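Succinate dehydrogenase subunit B (Mycolicibacterium smegmatis MC2 51, PDB 6LUM) carries 2Fe-2S, 4Fe-4S and 3Fe-4S clusters that probably relay electrons from succinate oxidation in subunit A toward quinone at the membrane. Local coordinates at residues Val26-Ala31 with Leu113-Glu118; Ser45-Pro49 with Tyr62-Asp68; Thr70-Arg74 with Lys127-Met133; Glu157-Ser161 with Phe207-Asp211. All blocks are in the same frame, centred on the assembly; numbering follows the deposited sequence.

Interaction 1: residues Val26-Ala31 with Leu113-Glu118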
loop_
_atom_site.group_PDB
_atom_site.type_symbol
_atom_site.label_atom_id
_atom_site.label_comp_id
_atom_site.label_asym_id
_atom_site.label_seq_id
_atom_site.Cartn_x
_atom_site.Cartn_y
_atom_site.Cartn_z
ATOM N N VAL J 26 37.212 -36.653 27.232
ATOM C CA VAL J 26 35.766 -36.501 27.190
ATOM C C VAL J 26 35.195 -37.170 25.943
ATOM O O VAL J 26 35.827 -37.226 24.886
ATOM C CB VAL J 26 35.420 -35.005 27.230
ATOM C CG1 VAL J 26 33.937 -34.775 27.106
ATOM C CG2 VAL J 26 35.932 -34.396 28.506
ATOM N N THR J 27 33.985 -37.699 26.079
ATOM C CA THR J 27 33.272 -38.336 24.982
ATOM C C THR J 27 32.176 -37.406 24.489
ATOM O O THR J 27 31.469 -36.798 25.295
ATOM C CB THR J 27 32.668 -39.667 25.428
ATOM O OG1 THR J 27 33.713 -40.622 25.635
ATOM C CG2 THR J 27 31.711 -40.197 24.391
ATOM N N LEU J 28 32.049 -37.282 23.173
ATOM C CA LEU J 28 30.971 -36.529 22.550
ATOM C C LEU J 28 30.014 -37.493 21.875
ATOM O O LEU J 28 30.425 -38.549 21.394
ATOM C CB LEU J 28 31.499 -35.535 21.517
ATOM C CG LEU J 28 32.688 -34.651 21.875
ATOM C CD1 LEU J 28 33.153 -33.935 20.639
ATOM C CD2 LEU J 28 32.325 -33.656 22.941
ATOM N N LYS J 29 28.740 -37.129 21.838
ATOM C CA LYS J 29 27.712 -37.924 21.180
ATOM C C LYS J 29 27.028 -37.044 20.152
ATOM O O LYS J 29 26.057 -36.356 20.468
ATOM C CB LYS J 29 26.708 -38.468 22.183
ATOM C CG LYS J 29 27.019 -39.853 22.689
ATOM C CD LYS J 29 25.924 -40.345 23.596
ATOM C CE LYS J 29 24.618 -40.451 22.848
ATOM N NZ LYS J 29 23.525 -40.922 23.739
ATOM N N ILE J 30 27.508 -37.062 18.943
ATOM C CA ILE J 30 26.934 -36.229 17.901
ATOM C C ILE J 30 25.716 -36.952 17.362
ATOM O O ILE J 30 25.633 -38.177 17.436
ATOM C CB ILE J 30 27.957 -35.951 16.789
ATOM C CG1 ILE J 30 29.285 -35.497 17.376
ATOM C CG2 ILE J 30 27.464 -34.847 15.900
ATOM C CD1 ILE J 30 29.209 -34.218 18.085
ATOM N N ALA J 31 24.758 -36.201 16.836
ATOM C CA ALA J 31 23.584 -36.787 16.199
ATOM C C ALA J 31 23.745 -36.629 14.697
ATOM O O ALA J 31 23.271 -35.663 14.100
ATOM C CB ALA J 31 22.312 -36.128 16.700
ATOM N N LEU J 113 32.760 -39.026 31.442
ATOM C CA LEU J 113 31.991 -37.850 31.068
ATOM C C LEU J 113 31.555 -37.955 29.614
ATOM O O LEU J 113 32.318 -38.403 28.755
ATOM C CB LEU J 113 32.816 -36.583 31.286
ATOM C CG LEU J 113 32.208 -35.251 30.853
ATOM C CD1 LEU J 113 30.774 -35.124 31.324
ATOM C CD2 LEU J 113 33.047 -34.094 31.373
ATOM N N THR J 114 30.319 -37.547 29.346
ATOM C CA THR J 114 29.749 -37.601 28.011
ATOM C C THR J 114 28.973 -36.319 27.763
ATOM O O THR J 114 28.280 -35.830 28.657
ATOM C CB THR J 114 28.837 -38.820 27.848
ATOM O OG1 THR J 114 29.598 -40.011 28.064
ATOM C CG2 THR J 114 28.221 -38.866 26.463
ATOM N N ILE J 115 29.107 -35.773 26.560
ATOM C CA ILE J 115 28.418 -34.559 26.152
ATOM C C ILE J 115 27.573 -34.888 24.939
ATOM O O ILE J 115 27.989 -35.665 24.076
ATOM C CB ILE J 115 29.415 -33.425 25.854
ATOM C CG1 ILE J 115 30.178 -33.092 27.126
ATOM C CG2 ILE J 115 28.709 -32.202 25.341
ATOM C CD1 ILE J 115 30.998 -31.870 27.034
ATOM N N THR J 116 26.379 -34.320 24.884
ATOM C CA THR J 116 25.390 -34.669 23.878
ATOM C C THR J 116 25.119 -33.448 23.024
ATOM O O THR J 116 24.622 -32.441 23.528
ATOM C CB THR J 116 24.109 -35.158 24.543
ATOM O OG1 THR J 116 24.395 -36.317 25.331
ATOM C CG2 THR J 116 23.082 -35.504 23.516
ATOM N N ILE J 117 25.434 -33.536 21.737
ATOM C CA ILE J 117 25.339 -32.413 20.819
ATOM C C ILE J 117 24.375 -32.787 19.711
ATOM O O ILE J 117 24.379 -33.928 19.245
ATOM C CB ILE J 117 26.722 -32.046 20.249
ATOM C CG1 ILE J 117 27.737 -31.990 21.374
ATOM C CG2 ILE J 117 26.689 -30.707 19.588
ATOM C CD1 ILE J 117 29.127 -32.060 20.915
ATOM N N GLU J 118 23.538 -31.844 19.302
ATOM C CA GLU J 118 22.576 -32.103 18.242
ATOM C C GLU J 118 22.012 -30.778 17.764
ATOM O O GLU J 118 22.084 -29.785 18.482
ATOM C CB GLU J 118 21.468 -33.040 18.731
ATOM C CG GLU J 118 20.825 -32.587 19.992
ATOM C CD GLU J 118 19.923 -33.629 20.573
ATOM O OE1 GLU J 118 19.720 -34.664 19.914
ATOM O OE2 GLU J 118 19.458 -33.439 21.713
#
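Thr27 and Lys29 pair with Leu113, Ile115 and Ile117 in the parallel ladder that joins strand 27-32 to strand 114-118, two neighbours in the mixed sheet of the 2Fe-2S (beta-grasp) domain. Four backbone bonds make the ladder. Thr27 N donates to Leu113 O, and Ile115 N reaches back to Thr27 O at 2.9 Å. Lys29 repeats the pattern through its N on Ile115 O (2.8 Å) and its O, which receives Ile117 N at 3.2 Å with an N-H...O angle of 169°.

Apolar contacts gather on the face of Leu28 and Ile115. Leu28 CD2 lies 4.1 Å from Ile117 CD1, while the bend of Ile30 at chi2 (-64°) sets its CD1 3.6 Å from that same methyl. Val26 CG1 meets Ile115 CG1 at 4.1 Å. Helix 56-67 packs on this side, with Val63 on Leu28 and Leu60 on both Ile30 and Ile117.

The other face is more polar. Thr114 CG2 rests against the aliphatic stem of Lys29, 4.0 Å from Lys29 CD, and the lysine also makes a cation-pi contact with Trp43. Chemically, the ladder is two-sided: hydrocarbon faces the helix, and hydroxyl and ammonium groups occupy the reverse.

Interaction 2: residues Ser45-Pro49 with Tyr62-Asp68; sequences SFRVP and YVKWYLD
Phe46 and Val63 meet where helix 56-67 lies across strand 42-47, the helix-on-sheet core of the beta-grasp fold of 2Fe-2S ferredoxins. The phenylalanine can be followed outward. Its CB touches two helix side chains, Val63 CG2 at 4.0 Å and Leu67 CD1 slightly farther off; CG is still beside Val63 CG2. Beyond it the ring turns one face to the helix, and Val63 CG1 stands almost exactly over the centre, 4.1 Å from the centroid and 2° off the normal, a textbook CH-pi contact. At the far end CE2 and CZ approach Asp68, whose OD2 lies near the ring plane, 3.3 Å from CZ, with ring and carboxylate planes 53° apart. That oxygen has a stronger partner in Arg32, to which it is salt-bridged, so the ring edge is a secondary neighbour for it.

Two residues along, Val48 places CG1 against both Val63 CG2 (3.5 Å) and Leu67 CD1 (3.7 Å). With chi1 at -60°, CG1 is anti to the carbonyl carbon and is the branch that meets both. The contact then ends on Tyr62, sandwiched between proline and tyrosine carbons: Tyr66 CD1 sits over the centre of one face, and over the opposite face Pro49 CD is offset toward the rim, 3.5 Å from Tyr62 CZ.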
loop_
_atom_site.group_PDB
_atom_site.type_symbol
_atom_site.label_atom_id
_atom_site.label_comp_id
_atom_site.label_asym_id
_atom_site.label_seq_id
_atom_site.Cartn_x
_atom_site.Cartn_y
_atom_site.Cartn_z
ATOM N N SER J 45 29.451 -41.723 18.656
ATOM C CA SER J 45 30.223 -41.342 19.828
ATOM C C SER J 45 31.696 -41.254 19.478
ATOM O O SER J 45 32.260 -42.194 18.913
ATOM C CB SER J 45 30.011 -42.334 20.966
ATOM O OG SER J 45 30.838 -42.024 22.069
ATOM N N PHE J 46 32.309 -40.128 19.835
ATOM C CA PHE J 46 33.721 -39.862 19.622
ATOM C C PHE J 46 34.409 -39.644 20.959
ATOM O O PHE J 46 33.783 -39.218 21.926
ATOM C CB PHE J 46 33.928 -38.629 18.763
ATOM C CG PHE J 46 33.277 -38.705 17.424
ATOM C CD1 PHE J 46 32.045 -38.132 17.210
ATOM C CD2 PHE J 46 33.903 -39.334 16.373
ATOM C CE1 PHE J 46 31.451 -38.193 15.980
ATOM C CE2 PHE J 46 33.309 -39.393 15.144
ATOM C CZ PHE J 46 32.083 -38.821 14.949
ATOM N N ARG J 47 35.706 -39.908 21.005
ATOM C CA ARG J 47 36.496 -39.690 22.207
ATOM C C ARG J 47 37.620 -38.719 21.897
ATOM O O ARG J 47 38.513 -39.035 21.106
ATOM C CB ARG J 47 37.061 -41.000 22.747
ATOM C CG ARG J 47 38.058 -40.804 23.865
ATOM C CD ARG J 47 38.417 -42.123 24.499
ATOM N NE ARG J 47 37.219 -42.881 24.831
ATOM C CZ ARG J 47 36.568 -42.771 25.982
ATOM N NH1 ARG J 47 35.481 -43.496 26.205
ATOM N NH2 ARG J 47 37.010 -41.940 26.913
ATOM N N VAL J 48 37.585 -37.551 22.527
ATOM C CA VAL J 48 38.528 -36.479 22.233
ATOM C C VAL J 48 39.143 -35.982 23.533
ATOM O O VAL J 48 38.506 -36.076 24.588
ATOM C CB VAL J 48 37.835 -35.336 21.484
ATOM C CG1 VAL J 48 37.264 -35.837 20.197
ATOM C CG2 VAL J 48 36.743 -34.758 22.331
ATOM N N PRO J 49 40.361 -35.449 23.518
ATOM C CA PRO J 49 40.943 -34.920 24.751
ATOM C C PRO J 49 40.446 -33.518 25.040
ATOM O O PRO J 49 40.206 -32.724 24.130
ATOM C CB PRO J 49 42.444 -34.922 24.452
ATOM C CG PRO J 49 42.506 -34.713 23.011
ATOM C CD PRO J 49 41.328 -35.424 22.415
ATOM N N TYR J 62 38.558 -30.617 16.800
ATOM C CA TYR J 62 39.350 -31.839 16.890
ATOM C C TYR J 62 38.677 -32.982 16.147
ATOM O O TYR J 62 39.312 -33.680 15.351
ATOM C CB TYR J 62 39.569 -32.211 18.353
ATOM C CG TYR J 62 40.559 -33.320 18.587
ATOM C CD1 TYR J 62 40.258 -34.632 18.261
ATOM C CD2 TYR J 62 41.785 -33.059 19.162
ATOM C CE1 TYR J 62 41.154 -35.640 18.484
ATOM C CE2 TYR J 62 42.687 -34.065 19.390
ATOM C CZ TYR J 62 42.366 -35.352 19.049
ATOM O OH TYR J 62 43.269 -36.357 19.278
ATOM N N VAL J 63 37.388 -33.193 16.399
ATOM C CA VAL J 63 36.676 -34.281 15.732
ATOM C C VAL J 63 36.736 -34.113 14.221
ATOM O O VAL J 63 37.065 -35.050 13.489
ATOM C CB VAL J 63 35.219 -34.360 16.215
ATOM C CG1 VAL J 63 34.415 -35.164 15.249
ATOM C CG2 VAL J 63 35.152 -34.981 17.568
ATOM N N LYS J 64 36.415 -32.917 13.731
ATOM C CA LYS J 64 36.305 -32.717 12.292
ATOM C C LYS J 64 37.659 -32.807 11.609
ATOM O O LYS J 64 37.761 -33.308 10.486
ATOM C CB LYS J 64 35.658 -31.372 12.002
ATOM C CG LYS J 64 35.539 -31.069 10.542
ATOM C CD LYS J 64 34.762 -29.804 10.315
ATOM C CE LYS J 64 34.574 -29.567 8.844
ATOM N NZ LYS J 64 34.415 -30.856 8.142
ATOM N N TRP J 65 38.712 -32.330 12.261
ATOM C CA TRP J 65 40.020 -32.364 11.631
ATOM C C TRP J 65 40.596 -33.769 11.640
ATOM O O TRP J 65 40.968 -34.299 10.589
ATOM C CB TRP J 65 40.970 -31.389 12.324
ATOM C CG TRP J 65 40.581 -29.967 12.156
ATOM C CD1 TRP J 65 39.690 -29.464 11.265
ATOM C CD2 TRP J 65 41.064 -28.857 12.905
ATOM N NE1 TRP J 65 39.586 -28.110 11.410
ATOM C CE2 TRP J 65 40.422 -27.713 12.415
ATOM C CE3 TRP J 65 41.977 -28.720 13.947
ATOM C CZ2 TRP J 65 40.661 -26.455 12.929
ATOM C CZ3 TRP J 65 42.214 -27.473 14.453
ATOM C CH2 TRP J 65 41.563 -26.355 13.946
ATOM N N TYR J 66 40.660 -34.403 12.809
ATOM C CA TYR J 66 41.420 -35.642 12.909
ATOM C C TYR J 66 40.557 -36.888 12.725
ATOM O O TYR J 66 40.775 -37.659 11.786
ATOM C CB TYR J 66 42.163 -35.660 14.242
ATOM C CG TYR J 66 43.035 -34.447 14.395
ATOM C CD1 TYR J 66 42.643 -33.386 15.179
ATOM C CD2 TYR J 66 44.236 -34.350 13.728
ATOM C CE1 TYR J 66 43.429 -32.271 15.312
ATOM C CE2 TYR J 66 45.031 -33.238 13.852
ATOM C CZ TYR J 66 44.621 -32.202 14.646
ATOM O OH TYR J 66 45.410 -31.086 14.778
ATOM N N LEU J 67 39.567 -37.099 13.590
ATOM C CA LEU J 67 38.856 -38.374 13.568
ATOM C C LEU J 67 37.895 -38.466 12.390
ATOM O O LEU J 67 38.063 -39.302 11.500
ATOM C CB LEU J 67 38.099 -38.575 14.880
ATOM C CG LEU J 67 38.814 -38.154 16.154
ATOM C CD1 LEU J 67 37.833 -38.088 17.288
ATOM C CD2 LEU J 67 39.925 -39.112 16.476
ATOM N N ASP J 68 36.879 -37.615 12.377
ATOM C CA ASP J 68 35.881 -37.578 11.316
ATOM C C ASP J 68 36.274 -36.564 10.256
ATOM O O ASP J 68 37.462 -36.319 10.036
ATOM C CB ASP J 68 34.485 -37.284 11.850
ATOM C CG ASP J 68 33.419 -38.039 11.090
ATOM O OD1 ASP J 68 33.620 -38.273 9.885
ATOM O OD2 ASP J 68 32.393 -38.414 11.687
#

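Interaction 3: residues Thr70-Arg74 with Lys127-Met133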
loop_
_atom_site.group_PDB
_atom_site.type_symbol
_atom_site.label_atom_id
_atom_site.label_comp_id
_atom_site.label_asym_id
_atom_site.label_seq_id
_atom_site.Cartn_x
_atom_site.Cartn_y
_atom_site.Cartn_z
ATOM N N THR J 70 33.386 -35.931 7.777
ATOM C CA THR J 70 32.052 -35.722 7.246
ATOM C C THR J 70 31.235 -34.789 8.134
ATOM O O THR J 70 30.177 -34.315 7.713
ATOM C CB THR J 70 31.341 -37.071 7.093
ATOM O OG1 THR J 70 32.191 -37.971 6.376
ATOM C CG2 THR J 70 30.058 -36.926 6.302
ATOM N N LEU J 71 31.725 -34.489 9.335
ATOM C CA LEU J 71 30.984 -33.704 10.316
ATOM C C LEU J 71 31.031 -32.228 9.953
ATOM O O LEU J 71 32.109 -31.633 9.903
ATOM C CB LEU J 71 31.567 -33.924 11.707
ATOM C CG LEU J 71 30.985 -33.049 12.804
ATOM C CD1 LEU J 71 29.496 -33.249 12.874
ATOM C CD2 LEU J 71 31.610 -33.394 14.120
ATOM N N THR J 72 29.872 -31.631 9.712
ATOM C CA THR J 72 29.809 -30.222 9.380
ATOM C C THR J 72 29.081 -29.456 10.471
ATOM O O THR J 72 28.279 -30.008 11.217
ATOM C CB THR J 72 29.106 -29.993 8.046
ATOM O OG1 THR J 72 27.703 -30.176 8.218
ATOM C CG2 THR J 72 29.606 -30.970 7.023
ATOM N N PHE J 73 29.389 -28.169 10.558
ATOM C CA PHE J 73 28.747 -27.240 11.470
ATOM C C PHE J 73 29.234 -25.853 11.096
ATOM O O PHE J 73 30.227 -25.706 10.383
ATOM C CB PHE J 73 29.053 -27.556 12.933
ATOM C CG PHE J 73 30.510 -27.588 13.262
ATOM C CD1 PHE J 73 31.265 -28.703 13.009
ATOM C CD2 PHE J 73 31.117 -26.508 13.850
ATOM C CE1 PHE J 73 32.591 -28.728 13.316
ATOM C CE2 PHE J 73 32.444 -26.535 14.158
ATOM C CZ PHE J 73 33.180 -27.642 13.886
ATOM N N ARG J 74 28.519 -24.845 11.563
ATOM C CA ARG J 74 28.843 -23.467 11.250
ATOM C C ARG J 74 29.650 -22.852 12.380
ATOM O O ARG J 74 29.436 -23.170 13.548
ATOM C CB ARG J 74 27.576 -22.659 11.014
ATOM C CG ARG J 74 26.815 -23.080 9.808
ATOM C CD ARG J 74 25.601 -22.234 9.624
ATOM N NE ARG J 74 24.936 -22.514 8.363
ATOM C CZ ARG J 74 23.657 -22.845 8.258
ATOM N NH1 ARG J 74 22.915 -22.939 9.343
ATOM N NH2 ARG J 74 23.123 -23.080 7.076
ATOM N N LYS J 127 22.294 -31.127 7.377
ATOM C CA LYS J 127 23.317 -32.131 7.604
ATOM C C LYS J 127 23.499 -32.210 9.111
ATOM O O LYS J 127 22.699 -31.646 9.865
ATOM C CB LYS J 127 24.601 -31.776 6.844
ATOM C CG LYS J 127 25.457 -32.962 6.478
ATOM C CD LYS J 127 26.229 -32.691 5.222
ATOM C CE LYS J 127 27.294 -33.730 5.010
ATOM N NZ LYS J 127 28.171 -33.849 6.191
ATOM N N ASP J 128 24.528 -32.895 9.564
ATOM C CA ASP J 128 24.764 -32.930 10.997
ATOM C C ASP J 128 25.054 -31.540 11.527
ATOM O O ASP J 128 25.902 -30.832 10.992
ATOM C CB ASP J 128 25.907 -33.883 11.298
ATOM C CG ASP J 128 27.006 -33.781 10.292
ATOM O OD1 ASP J 128 27.154 -34.729 9.494
ATOM O OD2 ASP J 128 27.728 -32.768 10.293
ATOM N N LEU J 129 24.311 -31.133 12.550
ATOM C CA LEU J 129 24.459 -29.869 13.264
ATOM C C LEU J 129 24.267 -28.641 12.388
ATOM O O LEU J 129 24.491 -27.528 12.853
ATOM C CB LEU J 129 25.815 -29.771 13.964
ATOM C CG LEU J 129 26.301 -30.978 14.744
ATOM C CD1 LEU J 129 27.666 -30.711 15.302
ATOM C CD2 LEU J 129 25.353 -31.291 15.841
ATOM N N VAL J 130 23.839 -28.797 11.142
ATOM C CA VAL J 130 23.551 -27.672 10.262
ATOM C C VAL J 130 22.058 -27.672 9.985
ATOM O O VAL J 130 21.501 -28.700 9.592
ATOM C CB VAL J 130 24.350 -27.751 8.952
ATOM C CG1 VAL J 130 23.817 -26.772 7.971
ATOM C CG2 VAL J 130 25.784 -27.463 9.201
ATOM N N VAL J 131 21.404 -26.538 10.195
ATOM C CA VAL J 131 19.975 -26.432 9.955
ATOM C C VAL J 131 19.733 -25.371 8.895
ATOM O O VAL J 131 20.641 -24.669 8.463
ATOM C CB VAL J 131 19.183 -26.119 11.231
ATOM C CG1 VAL J 131 19.514 -27.116 12.305
ATOM C CG2 VAL J 131 19.476 -24.735 11.694
ATOM N N ASN J 132 18.484 -25.271 8.476
ATOM C CA ASN J 132 18.072 -24.361 7.418
ATOM C C ASN J 132 17.493 -23.115 8.076
ATOM O O ASN J 132 16.356 -23.121 8.548
ATOM C CB ASN J 132 17.064 -25.047 6.504
ATOM C CG ASN J 132 16.768 -24.258 5.256
ATOM O OD1 ASN J 132 17.606 -23.509 4.768
ATOM N ND2 ASN J 132 15.567 -24.425 4.729
ATOM N N MET J 133 18.280 -22.045 8.108
ATOM C CA MET J 133 17.918 -20.819 8.800
ATOM C C MET J 133 16.983 -19.930 8.004
ATOM O O MET J 133 16.676 -18.822 8.456
ATOM C CB MET J 133 19.177 -20.036 9.159
ATOM C CG MET J 133 20.124 -20.782 10.051
ATOM S SD MET J 133 19.582 -20.824 11.756
ATOM C CE MET J 133 19.579 -19.091 12.146
#
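The guanidinium of Arg74 takes Val130 CG1 over one face, offset toward the rim, and Val131 O at its edge. The partners belong to a beta-hairpin whose strands, 125-127 and 130-131, are joined by a type II turn from Lys127 to Val130. Arg74 NH1 donates to Val131 O at 3.0 Å, the oxygen being 20° out of the guanidinium plane, and NH2 adds a weak bond to the same oxygen at 3.3 Å. NE is salt-bridged to Glu161 of subunit A, and the side chain of Arg74 lies about 8 Å from the 2Fe-2S cluster.

The other flat group is the Asp128 carboxylate. OD2 accepts Thr72 N; the modelled separation of 2.5 Å is too short to be pressed at this resolution. OD1 lies 3.6 Å from Lys127 NZ in a salt bridge; the carboxylate thus lies between the Thr72 backbone N and the Lys127 charge. Leu71 CD1 lies beside the carboxylate and also meets Leu129 CD1 at 4.0 Å, and both leucines pack on Ile30 of strand 27-32.

The contact thus ties the run after helix 56-67 to segment 127-133. Just past the hairpin the Met133 and Arg74 side chains slide past each other in opposite directions, with Met133 CG 3.6 Å from Arg74 NH1.

Interaction 4: residues Glu157-Ser161 with Phe207-Asp211; sequences ERIQS and FDSRD
An extended Gln160, its CG opposite the backbone N (chi1 167°) and its chain straight beyond that, carries its amide across to Arg210, whose own chain is stretched from CG to NE. The two meet between two irregular loops: segment 157-161 leads into helix 162-165, whereas the loop at 207-211 joins helix 196-206 to helix 214-221. Arg210 is the centre of an inverse gamma turn, a tight bend from which its side chain projects toward the other loop.

The flat ends differ in how they are set. The Gln160 amide and the Arg210 guanidinium are nearly parallel, 12° apart, with Gln160 CD 4.0 Å from Arg210 NE. Against the Asp208 carboxylate the same amide stands almost upright, at 83°, and Gln160 CD is again 4.0 Å from Asp208 OD1. Asp208 OD2 and Arg210 NH1 form a long ion pair at 3.7 Å; because the oxygen lies well out of the guanidinium plane, it is a meeting of charges and no N-H points at it.

Subunit A also reaches this contact. Its Glu98 makes a weak, long ion pair with Arg210 NE, and its Lys99 O takes a weak hydrogen bond from Arg158 NH1, while Met18 of subunit D packs on Ser209. The loops therefore touch where three subunits come together. Between the two arginines the contact is through the aliphatic parts, which cross at about a right angle: Arg158 CD lies 3.9 Å from Arg210 CB and 4.0 Å from Arg210 CD.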
loop_
_atom_site.group_PDB
_atom_site.type_symbol
_atom_site.label_atom_id
_atom_site.label_comp_id
_atom_site.label_asym_id
_atom_site.label_seq_id
_atom_site.Cartn_x
_atom_site.Cartn_y
_atom_site.Cartn_z
ATOM N N GLU J 157 21.296 14.179 10.284
ATOM C CA GLU J 157 21.069 13.212 11.361
ATOM C C GLU J 157 19.937 13.589 12.317
ATOM O O GLU J 157 20.178 14.111 13.405
ATOM C CB GLU J 157 22.374 12.899 12.122
ATOM C CG GLU J 157 23.189 14.026 12.751
ATOM C CD GLU J 157 22.839 14.299 14.182
ATOM O OE1 GLU J 157 22.241 13.420 14.817
ATOM O OE2 GLU J 157 23.163 15.395 14.671
ATOM N N ARG J 158 18.697 13.385 11.874
ATOM C CA ARG J 158 17.502 13.665 12.663
ATOM C C ARG J 158 17.673 13.330 14.140
ATOM O O ARG J 158 18.279 12.322 14.505
ATOM C CB ARG J 158 16.332 12.874 12.081
ATOM C CG ARG J 158 16.568 11.390 12.007
ATOM C CD ARG J 158 15.322 10.686 11.540
ATOM N NE ARG J 158 15.050 10.897 10.125
ATOM C CZ ARG J 158 15.402 10.041 9.176
ATOM N NH1 ARG J 158 16.027 8.926 9.505
ATOM N NH2 ARG J 158 15.124 10.286 7.906
ATOM N N ILE J 159 17.114 14.197 14.985
ATOM C CA ILE J 159 17.460 14.287 16.401
ATOM C C ILE J 159 16.709 13.236 17.208
ATOM O O ILE J 159 15.629 12.777 16.828
ATOM C CB ILE J 159 17.170 15.714 16.912
ATOM C CG1 ILE J 159 17.866 16.746 16.028
ATOM C CG2 ILE J 159 17.629 15.899 18.339
ATOM C CD1 ILE J 159 16.948 17.428 15.054
ATOM N N GLN J 160 17.297 12.851 18.340
ATOM C CA GLN J 160 16.695 11.899 19.264
ATOM C C GLN J 160 17.342 12.085 20.627
ATOM O O GLN J 160 18.561 12.225 20.719
ATOM C CB GLN J 160 16.879 10.471 18.764
ATOM C CG GLN J 160 16.566 9.403 19.765
ATOM C CD GLN J 160 16.344 8.078 19.107
ATOM O OE1 GLN J 160 15.496 7.948 18.238
ATOM N NE2 GLN J 160 17.112 7.087 19.505
ATOM N N SER J 161 16.534 12.100 21.668
ATOM C CA SER J 161 17.020 12.398 23.001
ATOM C C SER J 161 17.804 11.226 23.570
ATOM O O SER J 161 17.579 10.076 23.197
ATOM C CB SER J 161 15.847 12.711 23.915
ATOM O OG SER J 161 15.109 13.801 23.412
ATOM N N PHE J 207 9.667 0.736 19.580
ATOM C CA PHE J 207 10.006 1.692 20.621
ATOM C C PHE J 207 11.144 2.614 20.214
ATOM O O PHE J 207 11.901 3.083 21.065
ATOM C CB PHE J 207 10.312 0.957 21.918
ATOM C CG PHE J 207 9.092 0.382 22.559
ATOM C CD1 PHE J 207 8.531 -0.784 22.090
ATOM C CD2 PHE J 207 8.474 1.029 23.595
ATOM C CE1 PHE J 207 7.407 -1.298 22.659
ATOM C CE2 PHE J 207 7.350 0.510 24.162
ATOM C CZ PHE J 207 6.821 -0.651 23.694
ATOM N N ASP J 208 11.255 2.902 18.922
ATOM C CA ASP J 208 12.218 3.849 18.372
ATOM C C ASP J 208 11.479 5.121 17.988
ATOM O O ASP J 208 10.520 5.070 17.214
ATOM C CB ASP J 208 12.923 3.257 17.156
ATOM C CG ASP J 208 14.164 4.014 16.781
ATOM O OD1 ASP J 208 14.568 4.899 17.550
ATOM O OD2 ASP J 208 14.745 3.725 15.720
ATOM N N SER J 209 11.928 6.257 18.521
ATOM C CA SER J 209 11.216 7.511 18.306
ATOM C C SER J 209 11.171 7.892 16.837
ATOM O O SER J 209 10.135 8.342 16.338
ATOM C CB SER J 209 11.867 8.623 19.112
ATOM O OG SER J 209 12.067 8.203 20.438
ATOM N N ARG J 210 12.280 7.731 16.127
ATOM C CA ARG J 210 12.355 8.180 14.742
ATOM C C ARG J 210 11.842 7.128 13.773
ATOM O O ARG J 210 12.504 6.784 12.803
ATOM C CB ARG J 210 13.782 8.581 14.403
ATOM C CG ARG J 210 14.852 7.823 15.131
ATOM C CD ARG J 210 16.191 8.191 14.556
ATOM N NE ARG J 210 17.305 7.603 15.281
ATOM C CZ ARG J 210 17.835 6.417 15.009
ATOM N NH1 ARG J 210 17.345 5.680 14.030
ATOM N NH2 ARG J 210 18.850 5.967 15.724
ATOM N N ASP J 211 10.641 6.628 14.015
ATOM C CA ASP J 211 10.030 5.626 13.160
ATOM C C ASP J 211 8.585 6.013 12.885
ATOM O O ASP J 211 7.910 6.594 13.734
ATOM C CB ASP J 211 10.099 4.238 13.801
ATOM C CG ASP J 211 9.910 3.126 12.799
ATOM O OD1 ASP J 211 10.171 3.348 11.606
ATOM O OD2 ASP J 211 9.494 2.027 13.202
#

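In the fold
From the N terminus, segment 26-31 opens interaction 1, whose loop closes only at strand 114-118. Interaction 2 is nested inside that loop, opening on strand 42-47, next to 27-32 in the sheet, and closing on helix 56-67. Interaction 3 opens just after this helix, still within the first loop, but closes beyond strand 114-118, so it crosses interaction 1 and packs the hairpin 125-131 against the sheet and helix. These three touch one another and knit the 2Fe-2S domain. Interaction 4 follows in series, on the opposite side of the chain's centre, about 23 Å from interaction 3 between nearest atoms, and joins the loop before helix 162-165 to the loop between helices 196-206 and 214-221.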